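ProQ/FinO domain-containing protein (Neisseria meningitidis, PDB 3MW6) probably binds RNA as a FinO-like RNA chaperone of the ProQ/FinO family. Local coordinates at residues 27-32 against 60-65; 33-38 against 42-47; 46-51 against 96-101. All coordinates share one frame; numbering follows the deposited sequence. Where two conformers were deposited one is given.

Contact 1. Residues 27-32 against 60-65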
loop_
_atom_site.group_PDB
_atom_site.type_symbol
_atom_site.label_atom_id
_atom_site.label_comp_id
_atom_site.label_asym_id
_atom_site.label_seq_id
_atom_site.Cartn_x
_atom_site.Cartn_y
_atom_site.Cartn_z
ATOM N N THR A 27 12.632 19.507 3.557
ATOM C CA THR A 27 11.503 18.589 3.767
ATOM C C THR A 27 10.142 19.292 3.898
ATOM O O THR A 27 9.146 18.834 3.343
ATOM C CB THR A 27 11.735 17.687 4.984
ATOM O OG1 THR A 27 12.956 16.961 4.797
ATOM C CG2 THR A 27 10.585 16.705 5.148
ATOM N N GLU A 28 10.097 20.402 4.624
ATOM C CA GLU A 28 8.881 21.193 4.665
ATOM C C GLU A 28 8.564 21.747 3.278
ATOM O O GLU A 28 7.410 21.743 2.857
ATOM C CB GLU A 28 9.007 22.333 5.667
ATOM C CG GLU A 28 8.924 21.884 7.104
ATOM C CD GLU A 28 9.568 22.869 8.051
ATOM O OE1 GLU A 28 9.984 23.949 7.580
ATOM O OE2 GLU A 28 9.667 22.562 9.260
HETATM N N MSE A 29 9.581 22.220 2.565
HETATM C CA MSE A 29 9.344 22.832 1.259
HETATM C C MSE A 29 8.771 21.812 0.278
HETATM O O MSE A 29 7.909 22.147 -0.550
HETATM C CB MSE A 29 10.629 23.447 0.678
HETATM C CG MSE A 29 11.172 24.685 1.403
HETATM SE SE MSE A 29 13.065 25.032 0.974
HETATM C CE MSE A 29 12.827 25.764 -0.835
ATOM N N ILE A 30 9.249 20.570 0.374
ATOM C CA ILE A 30 8.842 19.524 -0.559
ATOM C C ILE A 30 7.384 19.164 -0.351
ATOM O O ILE A 30 6.621 19.011 -1.311
ATOM C CB ILE A 30 9.686 18.254 -0.410
ATOM C CG1 ILE A 30 11.123 18.533 -0.856
ATOM C CG2 ILE A 30 9.091 17.130 -1.241
ATOM C CD1 ILE A 30 12.073 17.380 -0.642
ATOM N N ALA A 31 7.011 19.035 0.915
ATOM C CA ALA A 31 5.649 18.695 1.301
ATOM C C ALA A 31 4.689 19.791 0.862
ATOM O O ALA A 31 3.679 19.511 0.216
ATOM C CB ALA A 31 5.564 18.468 2.818
ATOM N N ASP A 32 5.021 21.040 1.179
ATOM C CA ASP A 32 4.186 22.176 0.753
ATOM C C ASP A 32 4.062 22.217 -0.768
ATOM O O ASP A 32 2.973 22.397 -1.308
ATOM C CB ASP A 32 4.737 23.508 1.273
ATOM C CG ASP A 32 4.653 23.632 2.789
ATOM O OD1 ASP A 32 4.000 22.783 3.448
ATOM O OD2 ASP A 32 5.254 24.590 3.322
ATOM N N PRO A 60 13.287 18.157 -9.893
ATOM C CA PRO A 60 14.749 18.045 -9.856
ATOM C C PRO A 60 15.381 19.052 -8.891
ATOM O O PRO A 60 16.541 18.892 -8.512
ATOM C CB PRO A 60 15.165 18.317 -11.307
ATOM C CG PRO A 60 14.021 19.079 -11.897
ATOM C CD PRO A 60 12.788 18.567 -11.214
ATOM N N GLN A 61 14.618 20.057 -8.479
ATOM C CA GLN A 61 15.132 21.076 -7.558
ATOM C C GLN A 61 15.246 20.592 -6.108
ATOM O O GLN A 61 15.575 21.373 -5.215
ATOM C CB GLN A 61 14.282 22.359 -7.620
ATOM C CG GLN A 61 12.879 22.245 -7.040
ATOM C CD GLN A 61 11.877 21.647 -8.016
ATOM O OE1 GLN A 61 12.161 20.666 -8.708
ATOM N NE2 GLN A 61 10.699 22.241 -8.078
ATOM N N TYR A 62 14.969 19.307 -5.890
ATOM C CA TYR A 62 14.912 18.726 -4.559
ATOM C C TYR A 62 15.607 17.368 -4.545
ATOM O O TYR A 62 15.618 16.663 -5.558
ATOM C CB TYR A 62 13.453 18.548 -4.103
ATOM C CG TYR A 62 12.685 19.829 -3.863
ATOM C CD1 TYR A 62 13.186 20.826 -3.028
ATOM C CD2 TYR A 62 11.437 20.027 -4.451
ATOM C CE1 TYR A 62 12.461 22.003 -2.802
ATOM C CE2 TYR A 62 10.704 21.180 -4.225
ATOM C CZ TYR A 62 11.217 22.165 -3.405
ATOM O OH TYR A 62 10.476 23.308 -3.195
ATOM N N ASP A 63 16.167 17.003 -3.394
ATOM C CA ASP A 63 16.902 15.745 -3.243
ATOM C C ASP A 63 15.968 14.551 -3.271
ATOM O O ASP A 63 14.996 14.509 -2.511
ATOM C CB ASP A 63 17.692 15.743 -1.928
ATOM C CG ASP A 63 18.775 16.806 -1.907
ATOM O OD1 ASP A 63 19.500 16.926 -2.914
ATOM O OD2 ASP A 63 18.903 17.524 -0.893
ATOM N N ALA A 64 16.264 13.587 -4.143
ATOM C CA ALA A 64 15.460 12.365 -4.260
ATOM C C ALA A 64 15.218 11.698 -2.915
ATOM O O ALA A 64 14.159 11.123 -2.684
ATOM C CB ALA A 64 16.112 11.369 -5.216
ATOM N N ALA A 65 16.196 11.764 -2.021
ATOM C CA ALA A 65 16.051 11.074 -0.745
ATOM C C ALA A 65 15.018 11.749 0.143
ATOM O O ALA A 65 14.287 11.077 0.858
ATOM C CB ALA A 65 17.398 10.948 -0.016
#

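Contact 2. Residues 33-38 against 42-47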
loop_
_atom_site.group_PDB
_atom_site.type_symbol
_atom_site.label_atom_id
_atom_site.label_comp_id
_atom_site.label_asym_id
_atom_site.label_seq_id
_atom_site.Cartn_x
_atom_site.Cartn_y
_atom_site.Cartn_z
ATOM N N HIS A 33 5.171 22.032 -1.470
ATOM C CA HIS A 33 5.084 21.968 -2.921
ATOM C C HIS A 33 4.081 20.897 -3.354
ATOM O O HIS A 33 3.150 21.167 -4.098
ATOM C CB HIS A 33 6.452 21.713 -3.571
ATOM C CG HIS A 33 6.389 21.645 -5.066
ATOM N ND1 HIS A 33 6.525 22.757 -5.865
ATOM C CD2 HIS A 33 6.144 20.610 -5.904
ATOM C CE1 HIS A 33 6.389 22.408 -7.132
ATOM N NE2 HIS A 33 6.160 21.109 -7.184
ATOM N N ILE A 34 4.267 19.680 -2.861
ATOM C CA ILE A 34 3.479 18.535 -3.306
ATOM C C ILE A 34 1.994 18.630 -2.955
ATOM O O ILE A 34 1.134 18.347 -3.793
ATOM C CB ILE A 34 4.076 17.212 -2.757
ATOM C CG1 ILE A 34 5.197 16.718 -3.678
ATOM C CG2 ILE A 34 3.010 16.170 -2.595
ATOM C CD1 ILE A 34 6.108 15.711 -3.018
ATOM N N TYR A 35 1.681 19.000 -1.718
ATOM C CA TYR A 35 0.280 19.115 -1.322
ATOM C C TYR A 35 -0.384 20.324 -1.968
ATOM O O TYR A 35 -1.602 20.363 -2.096
ATOM C CB TYR A 35 0.131 19.213 0.201
ATOM C CG TYR A 35 0.315 17.903 0.917
ATOM C CD1 TYR A 35 1.428 17.683 1.717
ATOM C CD2 TYR A 35 -0.618 16.883 0.790
ATOM C CE1 TYR A 35 1.610 16.489 2.382
ATOM C CE2 TYR A 35 -0.443 15.685 1.454
ATOM C CZ TYR A 35 0.679 15.497 2.247
ATOM O OH TYR A 35 0.873 14.312 2.909
ATOM N N GLY A 36 0.427 21.306 -2.358
ATOM C CA GLY A 36 -0.073 22.522 -2.977
ATOM C C GLY A 36 -0.342 22.317 -4.454
ATOM O O GLY A 36 -1.359 22.764 -4.970
ATOM N N LYS A 37 0.552 21.603 -5.129
ATOM C CA LYS A 37 0.450 21.429 -6.571
ATOM C C LYS A 37 -0.378 20.223 -7.032
ATOM O O LYS A 37 -1.056 20.291 -8.054
ATOM C CB LYS A 37 1.842 21.354 -7.196
ATOM C CG LYS A 37 1.800 20.962 -8.660
ATOM C CD LYS A 37 3.155 21.103 -9.314
ATOM C CE LYS A 37 3.066 20.807 -10.799
ATOM N NZ LYS A 37 4.301 21.237 -11.504
ATOM N N TYR A 38 -0.321 19.120 -6.293
ATOM C CA TYR A 38 -0.895 17.867 -6.783
ATOM C C TYR A 38 -2.155 17.483 -6.047
ATOM O O TYR A 38 -2.109 17.178 -4.862
ATOM C CB TYR A 38 0.124 16.719 -6.679
ATOM C CG TYR A 38 1.325 16.926 -7.548
ATOM C CD1 TYR A 38 2.569 17.168 -6.991
ATOM C CD2 TYR A 38 1.213 16.925 -8.938
ATOM C CE1 TYR A 38 3.681 17.377 -7.790
ATOM C CE2 TYR A 38 2.320 17.135 -9.744
ATOM C CZ TYR A 38 3.550 17.355 -9.157
ATOM O OH TYR A 38 4.660 17.568 -9.929
ATOM N N LYS A 42 -3.236 16.190 -2.221
ATOM C CA LYS A 42 -4.069 17.044 -1.384
ATOM C C LYS A 42 -5.338 16.311 -0.956
ATOM O O LYS A 42 -5.844 16.501 0.153
ATOM C CB LYS A 42 -4.404 18.347 -2.140
ATOM C CG LYS A 42 -5.395 19.267 -1.441
ATOM C CD LYS A 42 -5.875 20.410 -2.376
ATOM C CE LYS A 42 -4.822 21.508 -2.585
ATOM N NZ LYS A 42 -4.051 21.373 -3.863
ATOM N N ARG A 43 -5.843 15.453 -1.836
ATOM C CA ARG A 43 -7.081 14.727 -1.562
ATOM C C ARG A 43 -6.874 13.268 -1.130
ATOM O O ARG A 43 -7.831 12.518 -0.997
ATOM C CB ARG A 43 -8.014 14.812 -2.771
ATOM C CG ARG A 43 -8.634 16.186 -2.942
ATOM C CD ARG A 43 -8.425 16.728 -4.341
ATOM N NE ARG A 43 -9.248 16.042 -5.334
ATOM C CZ ARG A 43 -10.083 16.654 -6.165
ATOM N NH1 ARG A 43 -10.204 17.976 -6.125
ATOM N NH2 ARG A 43 -10.789 15.945 -7.039
ATOM N N PHE A 44 -5.622 12.873 -0.900
ATOM C CA PHE A 44 -5.315 11.525 -0.415
ATOM C C PHE A 44 -6.004 10.450 -1.235
ATOM O O PHE A 44 -6.780 9.651 -0.710
ATOM C CB PHE A 44 -5.682 11.376 1.077
ATOM C CG PHE A 44 -4.727 12.071 2.001
ATOM C CD1 PHE A 44 -4.838 13.431 2.238
ATOM C CD2 PHE A 44 -3.698 11.367 2.611
ATOM C CE1 PHE A 44 -3.940 14.084 3.075
ATOM C CE2 PHE A 44 -2.801 12.005 3.457
ATOM C CZ PHE A 44 -2.923 13.371 3.685
ATOM N N LYS A 45 -5.728 10.426 -2.529
ATOM C CA LYS A 45 -6.222 9.333 -3.346
ATOM C C LYS A 45 -5.166 8.245 -3.352
ATOM O O LYS A 45 -3.979 8.529 -3.226
ATOM C CB LYS A 45 -6.479 9.808 -4.769
ATOM C CG LYS A 45 -7.551 10.891 -4.877
ATOM C CD LYS A 45 -7.690 11.345 -6.310
ATOM C CE LYS A 45 -9.078 11.859 -6.613
ATOM N NZ LYS A 45 -9.212 12.191 -8.067
ATOM N N PRO A 46 -5.594 6.991 -3.498
ATOM C CA PRO A 46 -4.613 5.918 -3.649
ATOM C C PRO A 46 -3.650 6.249 -4.803
ATOM O O PRO A 46 -4.109 6.574 -5.893
ATOM C CB PRO A 46 -5.483 4.709 -3.989
ATOM C CG PRO A 46 -6.794 4.989 -3.335
ATOM C CD PRO A 46 -6.981 6.493 -3.524
ATOM N N LEU A 47 -2.344 6.180 -4.550
ATOM C CA LEU A 47 -1.323 6.567 -5.514
ATOM C C LEU A 47 -0.864 5.410 -6.403
ATOM O O LEU A 47 -0.687 4.273 -5.944
ATOM C CB LEU A 47 -0.113 7.156 -4.781
ATOM C CG LEU A 47 -0.450 8.406 -3.958
ATOM C CD1 LEU A 47 0.692 8.793 -3.011
ATOM C CD2 LEU A 47 -0.801 9.577 -4.893
#

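Contact 3. Residues 46-51 against 96-101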
loop_
_atom_site.group_PDB
_atom_site.type_symbol
_atom_site.label_atom_id
_atom_site.label_comp_id
_atom_site.label_asym_id
_atom_site.label_seq_id
_atom_site.Cartn_x
_atom_site.Cartn_y
_atom_site.Cartn_z
ATOM N N PRO A 46 -5.594 6.991 -3.498
ATOM C CA PRO A 46 -4.613 5.918 -3.649
ATOM C C PRO A 46 -3.650 6.249 -4.803
ATOM O O PRO A 46 -4.109 6.574 -5.893
ATOM C CB PRO A 46 -5.483 4.709 -3.989
ATOM C CG PRO A 46 -6.794 4.989 -3.335
ATOM C CD PRO A 46 -6.981 6.493 -3.524
ATOM N N LEU A 47 -2.344 6.180 -4.550
ATOM C CA LEU A 47 -1.323 6.567 -5.514
ATOM C C LEU A 47 -0.864 5.410 -6.403
ATOM O O LEU A 47 -0.687 4.273 -5.944
ATOM C CB LEU A 47 -0.113 7.156 -4.781
ATOM C CG LEU A 47 -0.450 8.406 -3.958
ATOM C CD1 LEU A 47 0.692 8.793 -3.011
ATOM C CD2 LEU A 47 -0.801 9.577 -4.893
ATOM N N ALA A 48 -0.664 5.705 -7.682
ATOM C CA ALA A 48 -0.207 4.703 -8.633
ATOM C C ALA A 48 1.155 4.152 -8.232
ATOM O O ALA A 48 1.959 4.872 -7.645
ATOM C CB ALA A 48 -0.117 5.308 -10.026
ATOM N N LEU A 49 1.408 2.886 -8.577
ATOM C CA LEU A 49 2.775 2.331 -8.599
ATOM C C LEU A 49 3.761 3.287 -9.267
ATOM O O LEU A 49 3.473 3.857 -10.326
ATOM C CB LEU A 49 2.811 1.001 -9.369
ATOM C CG LEU A 49 4.199 0.359 -9.591
ATOM C CD1 LEU A 49 4.832 -0.129 -8.284
ATOM C CD2 LEU A 49 4.158 -0.793 -10.597
ATOM N N GLY A 50 4.921 3.467 -8.648
ATOM C CA GLY A 50 5.985 4.256 -9.242
ATOM C C GLY A 50 5.834 5.761 -9.089
ATOM O O GLY A 50 6.540 6.518 -9.743
ATOM N N ILE A 51 4.935 6.203 -8.216
ATOM C CA ILE A 51 4.744 7.639 -8.007
ATOM C C ILE A 51 6.034 8.275 -7.494
ATOM O O ILE A 51 6.364 9.414 -7.840
ATOM C CB ILE A 51 3.540 7.944 -7.050
ATOM C CG1 ILE A 51 2.879 9.272 -7.408
ATOM C CG2 ILE A 51 3.954 7.914 -5.582
ATOM C CD1 ILE A 51 2.008 9.194 -8.653
ATOM N N ARG A 96 -5.090 10.924 -13.170
ATOM C CA ARG A 96 -5.725 9.966 -14.056
ATOM C C ARG A 96 -5.618 8.556 -13.497
ATOM O O ARG A 96 -4.664 8.229 -12.802
ATOM C CB ARG A 96 -5.108 10.040 -15.446
ATOM C CG ARG A 96 -5.303 11.405 -16.095
ATOM C CD ARG A 96 -5.397 11.315 -17.613
ATOM N NE ARG A 96 -5.799 12.590 -18.201
ATOM C CZ ARG A 96 -6.969 12.804 -18.800
ATOM N NH1 ARG A 96 -7.856 11.821 -18.903
ATOM N NH2 ARG A 96 -7.249 14.000 -19.310
ATOM N N PHE A 97 -6.612 7.730 -13.793
ATOM C CA PHE A 97 -6.578 6.330 -13.415
ATOM C C PHE A 97 -5.253 5.696 -13.812
ATOM O O PHE A 97 -4.779 5.880 -14.918
ATOM C CB PHE A 97 -7.735 5.571 -14.067
ATOM C CG PHE A 97 -9.097 5.950 -13.531
ATOM C CD1 PHE A 97 -9.226 6.586 -12.305
ATOM C CD2 PHE A 97 -10.245 5.669 -14.258
ATOM C CE1 PHE A 97 -10.475 6.941 -11.822
ATOM C CE2 PHE A 97 -11.505 6.020 -13.773
ATOM C CZ PHE A 97 -11.617 6.651 -12.553
ATOM N N LYS A 98 -4.650 4.957 -12.893
ATOM C CA LYS A 98 -3.499 4.120 -13.223
ATOM C C LYS A 98 -3.353 2.992 -12.200
ATOM O O LYS A 98 -2.760 3.169 -11.134
ATOM C CB LYS A 98 -2.222 4.959 -13.333
ATOM C CG LYS A 98 -1.005 4.172 -13.775
ATOM C CD LYS A 98 0.158 5.112 -14.043
ATOM C CE LYS A 98 1.445 4.355 -14.319
ATOM N NZ LYS A 98 2.588 5.302 -14.509
ATOM N N GLY A 99 -3.917 1.834 -12.532
ATOM C CA GLY A 99 -3.909 0.687 -11.646
ATOM C C GLY A 99 -5.047 0.759 -10.639
ATOM O O GLY A 99 -5.959 1.577 -10.782
ATOM N N GLU A 100 -4.989 -0.088 -9.615
ATOM C CA GLU A 100 -6.014 -0.095 -8.572
ATOM C C GLU A 100 -5.492 -0.588 -7.214
ATOM O O GLU A 100 -4.341 -1.023 -7.092
ATOM C CB GLU A 100 -7.223 -0.929 -8.998
ATOM C CG GLU A 100 -6.872 -2.283 -9.616
ATOM C CD GLU A 100 -6.654 -2.201 -11.132
ATOM O OE1 GLU A 100 -7.412 -1.471 -11.817
ATOM O OE2 GLU A 100 -5.731 -2.878 -11.641
ATOM N N VAL A 101 -6.341 -0.493 -6.192
ATOM C CA VAL A 101 -6.033 -1.078 -4.901
ATOM C C VAL A 101 -6.498 -2.516 -4.971
ATOM O O VAL A 101 -7.650 -2.766 -5.280
ATOM C CB VAL A 101 -6.740 -0.343 -3.751
ATOM C CG1 VAL A 101 -6.423 -1.023 -2.388
ATOM C CG2 VAL A 101 -6.300 1.112 -3.718
HETATM O O HOH W 1 -0.579 1.735 -10.238
HETATM O O HOH W 2 3.259 6.265 -11.981
#

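Contact 1. Residues 27-32 against 60-65
Ile30 lies against one face of the Tyr62 ring, and this pair carries most of the contact. The CG1 of Ile30 sits 3.8 Å from the centroid of the Tyr62 ring, only 18° off the ring normal. This is a CH-pi contact. Ile30 CG1 comes nearest at Tyr62 CG, 3.6 Å away. The CD1 of Ile30 runs on to the CB of Tyr62, at 3.9 Å. The isoleucine and tyrosine chains run antiparallel, side by side. On the opposite face of the ring lies CG of Gln61. Selenomethionine Met29 adds a looser touch at the far end of the tyrosine. Its CB is 3.9 Å from Tyr62 OH, and the methionine chain runs roughly perpendicular to the tyrosine. No hydrogen bond joins the segments.

Within the helical ProQ/FinO fold, this joins helix 23-37 to the turn that leads into helix 64-76. Asp63 holds the N-cap position of that second helix, and its backbone N bonds to Gln26 OE1. The CG1 of Ile30 stands beside its backbone N (chi1 -67°), which lets it reach the ring. The same side chain also packs on Leu66, Ile67 and Val70 of helix 64-76.

Contact 2. Residues 33-38 against 42-47
A Schellman motif ends the short helix 39-42 and brings Phe44 close to Tyr35 of helix 23-37. Phe44 is the C-prime residue, with positive phi. Its N bonds to Phe41 O, and Lys45 N bonds back to Val40 O. The CZ of Phe44 lies 4.1 Å from Tyr35 CE2. The ring centroids of Tyr35 and Phe44 are 6.0 Å apart, with the planes inclined by 32°.

Lys42 makes the polar part of the contact. Its backbone N donates to Tyr38 O at 3.0 Å. Tyr38 is at the N-cap position of helix 39-42, so this is a first-turn bond of that helix. Tyr38 is also the first residue to leave helical geometry after helix 23-37, so one residue forms the corner between the two helices. The same Lys42 N faces the edge of the Tyr35 ring, 4.0 Å from Tyr35 CD2.

The lysine side chain folds back over the end of helix 23-37. It leaves with CG anti to the backbone N (chi1 174°) and then bends at its last two torsions. Lys42 NZ donates to Tyr35 O at 3.2 Å, the ammonium nitrogen standing a little off the carbonyl plane (17°). A weak bond of equal length runs from Lys42 NZ to Gly36 O. The positive charge thus sits by carbonyls at a helix C-terminus, where the helix dipole would probably favour it.

Tyr35 OH has its main partner outside these segments, in a hydrogen bond with His74 ND1. The ring of His74 also stacks on Phe44, linking both aromatics to helix 64-76.

Contact 3. Residues 46-51 against 96-101
Ala48 and Lys98 meet through apolar atoms. The CB of Ala48 lies 3.9 Å from Lys98 CB, and the CG and CD of the lysine follow at similar range. The chain of Lys98 starts with CG anti to the backbone N (chi1 -176°) and stays extended, so its methylenes run alongside the alanine methyl. Ala48 CB also touches the backbone, 3.6 Å from Lys98 O. A second apolar pair lies further along, where Pro46 CB meets Val101 CG2 at 3.7 Å.

The polar links go through water, and no direct hydrogen bond joins the segments. One water accepts from Leu49 N at 2.8 Å and donates to Lys98 O, also at 2.8 Å. Another donates to Leu49 O at 2.9 Å and accepts from Lys98 NZ at 2.8 Å. Both backbone polar atoms of Leu49 are thus bridged to Lys98. Leu49 is in a type II turn from Ala48 to Ile51, which leads into helix 51-58.

Backbone hydrogen bonds set the frame. Lys98 and Gly99 pair with Arg90 across the two-stranded antiparallel sheet. Pro46 and Ala48 bond to Phe91 of the same partner strand, 89-91. Leu49 itself packs on Thr102 of the second subunit.

The chemistry is that of a loop laid beside a beta hairpin. Small apolar groups touch directly, while the polar atoms of Leu49 and Lys98 are joined across the contact only through the two waters.

The three contacts follow the chain through one ProQ/FinO domain. Contacts 1 and 2 both use helix 23-37, with centres about 14 Å apart. Contact 2 lies between the two halves of contact 1 in sequence and closes a short local corner. Contacts 2 and 3 share Pro46 and Leu47, and their centres are about 13 Å apart. Contact 3 then reaches across 44 residues to the hairpin strand 97-100. Contacts 1 and 3 alternate along the chain but do not touch, with centres about 21 Å apart. Together they tie helix 23-37 to the turn before helix 64-76, and the loop before helix 51-58 to the sheet.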